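Local coordinates for protein 1-Cys peroxiredoxin (Vibrio vulnificus MO6-24/O, PDB 5K2I) that probably reduces hydrogen peroxide as a 1-Cys peroxiredoxin, and is implicated in scavenging nitric oxide as well as peroxides, at residues Ser14-Lys18 with Glu19-His23; Ala39-Gly42 with Ala43-Thr47. All blocks are in the same frame, centred on the assembly; numbering follows the deposited sequence. Where two conformers were deposited one is given.

Contact 1. Residues Ser14-Lys18 with Glu19-His23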
ATOM      1  N   SER A  14      -5.775 -20.807 -15.378  1.00  8.88           N
ATOM      2  CA  SER A  14      -7.086 -21.415 -15.572  0.53  9.52           C
ATOM      3  C   SER A  14      -8.227 -20.413 -15.673  1.00 10.34           C
ATOM      4  O   SER A  14      -8.157 -19.288 -15.169  1.00  9.63           O
ATOM      5  CB  SER A  14      -7.382 -22.413 -14.448  0.53 11.17           C
ATOM      6  OG  SER A  14      -7.396 -21.798 -13.174  0.53 13.95           O
ATOM      7  N   GLN A  15      -9.281 -20.843 -16.350  1.00 10.08           N
ATOM      8  CA  GLN A  15     -10.462 -20.033 -16.549  1.00 10.80           C
ATOM      9  C   GLN A  15     -11.678 -20.950 -16.565  1.00 13.08           C
ATOM     10  O   GLN A  15     -11.624 -22.034 -17.142  1.00 13.78           O
ATOM     11  CB  GLN A  15     -10.356 -19.252 -17.856  1.00 14.59           C
ATOM     12  CG  GLN A  15     -11.506 -18.290 -18.084  1.00 16.45           C
ATOM     13  CD  GLN A  15     -11.600 -17.837 -19.525  1.00 17.40           C
ATOM     14  OE1 GLN A  15     -10.877 -18.322 -20.391  1.00 19.06           O
ATOM     15  NE2 GLN A  15     -12.504 -16.898 -19.790  1.00 23.95           N
ATOM     16  N   LEU A  16     -12.762 -20.521 -15.928  1.00 10.54           N
ATOM     17  CA  LEU A  16     -14.031 -21.243 -15.993  1.00 12.00           C
ATOM     18  C   LEU A  16     -14.800 -20.774 -17.216  1.00 14.42           C
ATOM     19  O   LEU A  16     -15.041 -19.575 -17.373  1.00 16.77           O
ATOM     20  CB  LEU A  16     -14.853 -21.013 -14.725  1.00 14.36           C
ATOM     21  CG  LEU A  16     -16.137 -21.832 -14.632  1.00 19.28           C
ATOM     22  CD1 LEU A  16     -15.799 -23.296 -14.370  1.00 19.35           C
ATOM     23  CD2 LEU A  16     -17.033 -21.276 -13.546  1.00 23.04           C
ATOM     24  N   THR A  17     -15.168 -21.709 -18.089  1.00 14.59           N
ATOM     25  CA  THR A  17     -15.991 -21.404 -19.258  1.00 15.02           C
ATOM     26  C   THR A  17     -17.228 -22.308 -19.249  1.00 16.68           C
ATOM     27  O   THR A  17     -17.405 -23.091 -18.330  1.00 15.72           O
ATOM     28  CB  THR A  17     -15.230 -21.608 -20.569  1.00 17.76           C
ATOM     29  OG1 THR A  17     -15.014 -23.011 -20.777  1.00 17.07           O
ATOM     30  CG2 THR A  17     -13.887 -20.887 -20.525  1.00 20.28           C
ATOM     31  N   LYS A  18     -18.087 -22.207 -20.260  1.00 18.10           N
ATOM     32  CA  LYS A  18     -19.265 -23.083 -20.300  1.00 21.14           C
ATOM     33  C   LYS A  18     -18.841 -24.548 -20.446  1.00 21.60           C
ATOM     34  O   LYS A  18     -19.595 -25.468 -20.114  1.00 21.19           O
ATOM     35  CB  LYS A  18     -20.210 -22.687 -21.437  1.00 29.04           C
ATOM     36  CG  LYS A  18     -19.608 -22.836 -22.816  1.00 31.66           C
ATOM     37  CD  LYS A  18     -20.585 -22.406 -23.902  1.00 32.63           C
ATOM     38  CE  LYS A  18     -19.945 -22.522 -25.280  1.00 38.35           C
ATOM     39  NZ  LYS A  18     -20.864 -22.080 -26.364  1.00 43.15           N
ATOM     40  N   GLU A  19     -17.616 -24.739 -20.938  1.00 19.55           N
ATOM     41  CA  GLU A  19     -16.975 -26.045 -21.084  1.00 18.03           C
ATOM     42  C   GLU A  19     -16.434 -26.612 -19.769  1.00 17.81           C
ATOM     43  O   GLU A  19     -15.961 -27.748 -19.716  1.00 22.03           O
ATOM     44  CB  GLU A  19     -15.822 -25.920 -22.076  1.00 23.90           C
ATOM     45  CG  GLU A  19     -15.922 -26.765 -23.297  1.00 32.92           C
ATOM     46  CD  GLU A  19     -14.598 -26.840 -24.025  1.00 34.53           C
ATOM     47  OE1 GLU A  19     -13.880 -25.818 -24.064  1.00 42.08           O
ATOM     48  OE2 GLU A  19     -14.260 -27.931 -24.531  1.00 43.88           O
ATOM     49  N   GLY A  20     -16.478 -25.809 -18.713  1.00 15.69           N
ATOM     50  CA  GLY A  20     -15.900 -26.195 -17.443  1.00 16.94           C
ATOM     51  C   GLY A  20     -14.555 -25.520 -17.276  1.00 14.28           C
ATOM     52  O   GLY A  20     -14.338 -24.443 -17.821  1.00 16.06           O
ATOM     53  N   MET A  21     -13.660 -26.150 -16.523  1.00 13.61           N
ATOM     54  CA  MET A  21     -12.340 -25.588 -16.284  1.00 16.37           C
ATOM     55  C   MET A  21     -11.471 -25.731 -17.502  1.00 14.71           C
ATOM     56  O   MET A  21     -11.331 -26.826 -18.035  1.00 18.09           O
ATOM     57  CB  MET A  21     -11.655 -26.281 -15.110  1.00 21.49           C
ATOM     58  CG  MET A  21     -12.142 -25.848 -13.755  1.00 26.37           C
ATOM     59  SD  MET A  21     -11.771 -24.118 -13.435  1.00 26.85           S
ATOM     60  CE  MET A  21     -11.616 -24.182 -11.653  1.00 32.34           C
ATOM     61  N   VAL A  22     -10.885 -24.635 -17.955  1.00 14.34           N
ATOM     62  CA  VAL A  22      -9.936 -24.671 -19.051  0.79 12.64           C
ATOM     63  C   VAL A  22      -8.573 -24.229 -18.529  1.00 14.39           C
ATOM     64  O   VAL A  22      -8.482 -23.233 -17.813  1.00 14.65           O
ATOM     65  CB  VAL A  22     -10.378 -23.764 -20.205  0.79 15.06           C
ATOM     66  CG1 VAL A  22      -9.289 -23.674 -21.268  0.79 15.61           C
ATOM     67  CG2 VAL A  22     -11.684 -24.281 -20.799  0.79 15.94           C
ATOM     68  N   HIS A  23      -7.530 -24.977 -18.860  1.00 13.42           N
ATOM     69  CA  HIS A  23      -6.178 -24.632 -18.464  1.00 10.52           C
ATOM     70  C   HIS A  23      -5.390 -24.162 -19.663  1.00 14.01           C
ATOM     71  O   HIS A  23      -4.912 -24.974 -20.458  1.00 18.38           O
ATOM     72  CB  HIS A  23      -5.499 -25.831 -17.816  1.00 13.71           C
ATOM     73  CG  HIS A  23      -6.258 -26.362 -16.651  1.00 14.27           C
ATOM     74  ND1 HIS A  23      -6.227 -25.753 -15.419  1.00 15.57           N
ATOM     75  CD2 HIS A  23      -7.112 -27.406 -16.542  1.00 18.72           C
ATOM     76  CE1 HIS A  23      -7.007 -26.419 -14.586  1.00 19.87           C
ATOM     77  NE2 HIS A  23      -7.558 -27.425 -15.243  1.00 17.07           N
TER
HETATM   78  O   HOH W   1     -13.854 -23.047 -23.521  1.00 28.39           O

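Contact 2. Residues Ala39-Gly42 with Ala43-Thr47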
ATOM      1  N   ALA A  39      -1.086  -8.217 -12.248  1.00  7.14           N
ATOM      2  CA  ALA A  39      -1.329  -9.084 -11.106  1.00  6.96           C
ATOM      3  C   ALA A  39      -1.650  -8.303  -9.847  1.00  7.95           C
ATOM      4  O   ALA A  39      -1.192  -7.165  -9.669  1.00  8.44           O
ATOM      5  CB  ALA A  39      -0.114  -9.972 -10.857  1.00  8.75           C
ATOM      6  N   VAL A  40      -2.410  -8.953  -8.969  1.00  7.86           N
ATOM      7  CA  VAL A  40      -2.765  -8.429  -7.658  1.00  8.20           C
ATOM      8  C   VAL A  40      -2.539  -9.520  -6.624  1.00  8.07           C
ATOM      9  O   VAL A  40      -2.415 -10.692  -6.982  1.00  8.32           O
ATOM     10  CB  VAL A  40      -4.240  -7.956  -7.606  1.00  9.07           C
ATOM     11  CG1 VAL A  40      -4.444  -6.769  -8.544  1.00 12.38           C
ATOM     12  CG2 VAL A  40      -5.203  -9.119  -7.926  1.00 11.74           C
ATOM     13  N   PRO A  41      -2.475  -9.143  -5.337  1.00  7.67           N
ATOM     14  CA  PRO A  41      -2.300 -10.162  -4.303  1.00  8.47           C
ATOM     15  C   PRO A  41      -3.552 -10.986  -4.076  1.00  7.75           C
ATOM     16  O   PRO A  41      -3.476 -12.081  -3.503  1.00  9.19           O
ATOM     17  CB  PRO A  41      -1.980  -9.347  -3.046  1.00  9.86           C
ATOM     18  CG  PRO A  41      -1.526  -8.007  -3.555  1.00 12.32           C
ATOM     19  CD  PRO A  41      -2.347  -7.780  -4.788  1.00 10.47           C
ATOM     20  N   GLY A  42      -4.696 -10.484  -4.524  1.00  8.24           N
ATOM     21  CA  GLY A  42      -5.913 -11.261  -4.397  1.00  8.33           C
ATOM     22  C   GLY A  42      -7.098 -10.573  -5.031  1.00  8.31           C
ATOM     23  O   GLY A  42      -7.222  -9.343  -4.979  1.00  9.29           O
ATOM     24  N   ALA A  43      -7.969 -11.367  -5.642  1.00  7.42           N
ATOM     25  CA  ALA A  43      -9.270 -10.861  -6.053  1.00  8.86           C
ATOM     26  C   ALA A  43      -9.964 -10.250  -4.840  1.00  9.90           C
ATOM     27  O   ALA A  43      -9.841 -10.753  -3.726  1.00  9.53           O
ATOM     28  CB  ALA A  43     -10.119 -11.974  -6.653  1.00  9.83           C
ATOM     29  N   PHE A  44     -10.673  -9.147  -5.073  1.00  7.93           N
ATOM     30  CA  PHE A  44     -11.441  -8.414  -4.052  1.00  8.47           C
ATOM     31  C   PHE A  44     -10.571  -7.698  -3.006  1.00 11.57           C
ATOM     32  O   PHE A  44     -11.113  -7.070  -2.089  1.00 13.26           O
ATOM     33  CB  PHE A  44     -12.456  -9.333  -3.331  1.00 10.74           C
ATOM     34  CG  PHE A  44     -13.559  -9.856  -4.219  1.00  9.22           C
ATOM     35  CD1 PHE A  44     -14.665  -9.063  -4.527  1.00  9.98           C
ATOM     36  CD2 PHE A  44     -13.498 -11.140  -4.748  1.00 11.08           C
ATOM     37  CE1 PHE A  44     -15.688  -9.554  -5.338  1.00 10.43           C
ATOM     38  CE2 PHE A  44     -14.525 -11.635  -5.557  1.00 11.52           C
ATOM     39  CZ  PHE A  44     -15.617 -10.838  -5.851  1.00 12.94           C
ATOM     40  N   THR A  45      -9.250  -7.772  -3.118  1.00 11.37           N
ATOM     41  CA  THR A  45      -8.397  -7.061  -2.160  1.00 11.71           C
ATOM     42  C   THR A  45      -8.162  -5.623  -2.620  1.00 12.73           C
ATOM     43  O   THR A  45      -8.292  -5.301  -3.802  1.00 14.03           O
ATOM     44  CB  THR A  45      -7.018  -7.769  -1.924  1.00 12.00           C
ATOM     45  OG1 THR A  45      -6.198  -7.672  -3.097  1.00 14.27           O
ATOM     46  CG2 THR A  45      -7.217  -9.211  -1.510  1.00 14.71           C
ATOM     47  N   PRO A  46      -7.824  -4.736  -1.679  1.00 12.90           N
ATOM     48  CA  PRO A  46      -7.655  -3.351  -2.116  1.00 16.69           C
ATOM     49  C   PRO A  46      -6.283  -3.112  -2.731  1.00 18.63           C
ATOM     50  O   PRO A  46      -5.255  -3.591  -2.233  1.00 18.45           O
ATOM     51  CB  PRO A  46      -7.856  -2.548  -0.831  1.00 18.09           C
ATOM     52  CG  PRO A  46      -7.552  -3.490   0.272  1.00 15.24           C
ATOM     53  CD  PRO A  46      -7.848  -4.882  -0.214  1.00 14.31           C
ATOM     54  N   THR A  47      -6.300  -2.420  -3.865  1.00 16.37           N
ATOM     55  CA  THR A  47      -5.110  -1.950  -4.564  1.00 16.40           C
ATOM     56  C   THR A  47      -5.508  -0.580  -5.083  1.00 18.43           C
ATOM     57  O   THR A  47      -6.683  -0.382  -5.399  1.00 16.55           O
ATOM     58  CB  THR A  47      -4.699  -2.887  -5.729  1.00 16.27           C
ATOM     59  OG1 THR A  47      -4.260  -4.150  -5.208  1.00 18.20           O
ATOM     60  CG2 THR A  47      -3.590  -2.272  -6.580  1.00 17.63           C
TER

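Contact 1. Residues Ser14-Lys18 with Glu19-His23
Thr17 and Glu19 lie side by side across a tight turn, their side chains pointing the same way. Thr17 OG1 sits between its backbone N and carbonyl carbon (chi1 70°). There it meets Glu19 CB at 3.3 Å and accepts a bent hydrogen bond from Glu19 N at 3.1 Å. One water joins the two polar ends: it gives a proton to Glu19 OE1 and is hydrogen-bonded to Thr17 OG1. The backbones of Thr17 and Gly20 close the turn with two bonds. Thr17 N reaches Gly20 O almost straight, at 2.9 Å. Gly20 N instead approaches Thr17 O from well above its carbonyl plane. On the other face, Leu16 has CG anti to its backbone N (chi1 -174°), and its CD1 touches Met21 SD at 4.2 Å. Further along this face, Ser14 CB lies oblique to the His23 ring, 3.7 Å from ND1. Between these pairs Gln15 and Val22 exchange two backbone bonds. Gln15 OE1 is hydrogen-bonded to His24 NE2. Helix 79-88 borders the Leu16 face through Ala79, Phe80 and Lys83. The arrangement is an antiparallel beta hairpin with a two-residue loop, Lys18-Glu19, in a type I turn, at the protein surface.

Contact 2. Residues Ala39-Gly42 with Ala43-Thr47
The loop that follows strand 34-40 carries the Pro-x-x-x-Thr-x-x-Cys sequence of peroxiredoxins, here running from Pro41 through Thr45 to the cysteine just after Thr47. A type II turn from Gly42 to Thr45 shapes it. Gly42 O is gripped by two donors of Thr45. The hydroxyl OG1 donates at 2.7 Å, tilted only 20° from the carbonyl plane of Gly42. Thr45 N donates to the same Gly42 O at 3.2 Å, from well above that plane. The hydroxyl can do this because OG1 lies between the Thr45 backbone N and carbonyl carbon (chi1 69°). The OG1 bond helps hold the Thr45 side chain in this rotation, while the N bond closes the turn. Its methyl CG2 rests 3.8 Å from Gly42 CA. Pro41 sits beside both threonines: its CD lies 4.2 Å from Thr45 OG1 and 4.1 Å from Thr47 OG1. The side chains of Pro41 and Thr47 cross obliquely. Val40 CG1 reaches Thr47 OG1 as well, at 4.2 Å. Arg124 hydrogen-bonds to Thr47 OG1 through NE and to Pro46 O through NH2, which ties the end of the loop to strand 120-130. Ala43 N is hydrogen-bonded to Asn77 OD1. Phe145 of the second subunit packs on Pro41 and Thr45, so this edge of the loop lies at the dimer contact. As in other peroxiredoxins, the Thr45 hydroxyl and Arg124 probably help to place the peroxide at the cysteine. The arrangement is typical of the active-site loop of this branch of the thioredoxin fold.

In the fold
Contact 1 and contact 2 lie in series along the chain and do not touch. Their centres are 21 Å apart and their nearest atoms about 11 Å. Contact 1 is a surface hairpin that the second subunit does not touch; its centre is 17 Å from the centre of the chain. Contact 2 lies deeper, at 10 Å. Helix 79-88 touches both: the start of the helix meets the hairpin, and its residues from Val81 to Ala88 meet segment 39-47. Of the two, contact 2 carries the probable active-site loop, beside the dimer partner.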